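Local coordinates for triggering receptor expressed on myeloid cells 1 (Mus musculus, PDB 1U9K), which acts as a cell-surface receptor in innate and adaptive immunity that amplifies inflammatory responses, signalling through the adapter TYROBP/DAP12 once ligands activate it, at residues V78-L83 with V109-T114. Numbering follows the deposited sequence.
Sequences VQMTDL and VRLVVT. With ZN (zinc ion), chain C.
Leu83 and Val113 mark the closest approach of the two backbones, CA to CA 7.0 Å; no hydrogen bond joins 78-83 to 109-114, and the approaches within 4.5 Å are all between apolar side-chain atoms. Leu83 touches both Val113 and Leu111, by different atoms. Its CB lies against the fork of Val113, 4.0 Å from CG2 and only slightly farther from CG1, so both methyls of the valine bear on it. Farther out, Leu83 CD2 comes within 3.9 Å of Leu111 CD2, a methyl-to-methyl meeting of two side chains that cross at a slant. With CG opposite the carbonyl carbon (chi1 -69°), Leu83 carries CD2 on to Leu111, whose own CG, trans to its N (chi1 174°), brings CD2 to it. Met80 ends strand 75-80 of the four-stranded sheet and Leu83 comes from the loop after it; both face strand 103-113 of the five-stranded sheet, at one end of the interior between the two sheets of an immunoglobulin V-set domain, probably extracellular. Met80 reaches the same layer through its terminal methyl, CE to Leu111 CD2 4.3 Å, a looser touch. Leu17 lies against both Met80 and Leu83, while Tyr91 packs on Met80 and Leu111. Past Val113, whose backbone N is hydrogen-bonded to Ser88 OG, the chain ends at Thr114, where the terminal OXT binds a zinc ion at 2.0 Å together with Glu13 OE2.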
# COMPACT_ATOMS: atom_id res chain seq x y z
N VAL A 78 -1.46 0.82 -5.44
CA VAL A 78 -0.49 -0.22 -5.21
C VAL A 78 -0.75 -1.38 -6.15
O VAL A 78 -1.89 -1.70 -6.41
CB VAL A 78 -0.60 -0.70 -3.76
CG1 VAL A 78 0.39 -1.83 -3.52
CG2 VAL A 78 -0.41 0.49 -2.79
N GLN A 79 0.30 -1.95 -6.74
CA GLN A 79 0.15 -3.15 -7.54
C GLN A 79 1.15 -4.15 -7.02
O GLN A 79 2.31 -3.77 -6.75
CB GLN A 79 0.41 -2.90 -8.99
CG GLN A 79 -0.69 -2.16 -9.69
CD GLN A 79 -0.28 -1.82 -11.11
OE1 GLN A 79 0.01 -0.66 -11.42
NE2 GLN A 79 -0.20 -2.84 -11.95
N MET A 80 0.73 -5.41 -6.87
CA MET A 80 1.63 -6.54 -6.58
C MET A 80 1.43 -7.50 -7.71
O MET A 80 0.32 -7.92 -7.95
CB MET A 80 1.22 -7.26 -5.28
CG MET A 80 1.36 -6.40 -4.07
SD MET A 80 0.72 -7.17 -2.56
CE MET A 80 1.61 -8.63 -2.45
N THR A 81 2.49 -7.83 -8.43
CA THR A 81 2.40 -8.63 -9.61
C THR A 81 2.77 -10.05 -9.28
O THR A 81 3.38 -10.33 -8.26
CB THR A 81 3.33 -8.12 -10.68
OG1 THR A 81 4.65 -7.93 -10.12
CG2 THR A 81 2.88 -6.73 -11.16
N ASP A 82 2.33 -10.95 -10.14
CA ASP A 82 2.68 -12.36 -10.07
C ASP A 82 2.40 -12.88 -8.67
O ASP A 82 3.27 -13.40 -8.00
CB ASP A 82 4.15 -12.58 -10.44
CG ASP A 82 4.43 -14.03 -10.79
OD1 ASP A 82 3.46 -14.76 -11.18
OD2 ASP A 82 5.58 -14.55 -10.68
N LEU A 83 1.17 -12.70 -8.21
CA LEU A 83 0.80 -13.13 -6.87
C LEU A 83 1.03 -14.61 -6.64
O LEU A 83 0.80 -15.43 -7.50
CB LEU A 83 -0.69 -12.85 -6.61
CG LEU A 83 -1.06 -11.39 -6.48
CD1 LEU A 83 -2.59 -11.24 -6.56
CD2 LEU A 83 -0.49 -10.82 -5.24
N VAL A 109 -6.77 -4.52 3.57
CA VAL A 109 -7.00 -5.39 2.44
C VAL A 109 -6.63 -6.77 2.88
O VAL A 109 -5.49 -7.00 3.17
CB VAL A 109 -6.02 -4.99 1.27
CG1 VAL A 109 -6.13 -5.92 0.18
CG2 VAL A 109 -6.32 -3.55 0.80
N ARG A 110 -7.58 -7.69 2.91
CA ARG A 110 -7.34 -9.10 3.19
C ARG A 110 -7.19 -9.76 1.81
O ARG A 110 -8.17 -9.97 1.10
CB ARG A 110 -8.50 -9.73 3.97
CG ARG A 110 -8.37 -11.27 4.20
CD ARG A 110 -7.19 -11.70 5.06
NE ARG A 110 -7.42 -11.18 6.39
CZ ARG A 110 -6.61 -11.31 7.41
NH1 ARG A 110 -5.49 -12.01 7.33
NH2 ARG A 110 -6.93 -10.73 8.54
N LEU A 111 -5.95 -10.03 1.44
CA LEU A 111 -5.62 -10.69 0.19
C LEU A 111 -5.63 -12.20 0.37
O LEU A 111 -4.93 -12.74 1.23
CB LEU A 111 -4.26 -10.22 -0.32
CG LEU A 111 -3.65 -10.89 -1.54
CD1 LEU A 111 -4.57 -10.60 -2.74
CD2 LEU A 111 -2.24 -10.41 -1.78
N VAL A 112 -6.46 -12.85 -0.41
CA VAL A 112 -6.53 -14.33 -0.45
C VAL A 112 -6.21 -14.78 -1.86
O VAL A 112 -6.96 -14.55 -2.77
CB VAL A 112 -7.90 -14.85 -0.03
CG1 VAL A 112 -7.94 -16.37 0.02
CG2 VAL A 112 -8.24 -14.28 1.33
N VAL A 113 -5.05 -15.42 -2.02
CA VAL A 113 -4.58 -15.90 -3.29
C VAL A 113 -4.64 -17.41 -3.30
O VAL A 113 -4.12 -18.06 -2.40
CB VAL A 113 -3.09 -15.50 -3.56
CG1 VAL A 113 -2.66 -15.99 -4.93
CG2 VAL A 113 -2.89 -14.00 -3.43
N THR A 114 -5.24 -17.99 -4.34
CA THR A 114 -5.34 -19.46 -4.41
C THR A 114 -4.64 -20.06 -5.64
O THR A 114 -4.24 -19.33 -6.62
CB THR A 114 -6.82 -19.89 -4.39
OG1 THR A 114 -7.46 -19.37 -5.55
CG2 THR A 114 -7.61 -19.20 -3.25
OXT THR A 114 -4.56 -21.33 -5.63
ZN ZN C . -3.70 -21.92 -7.31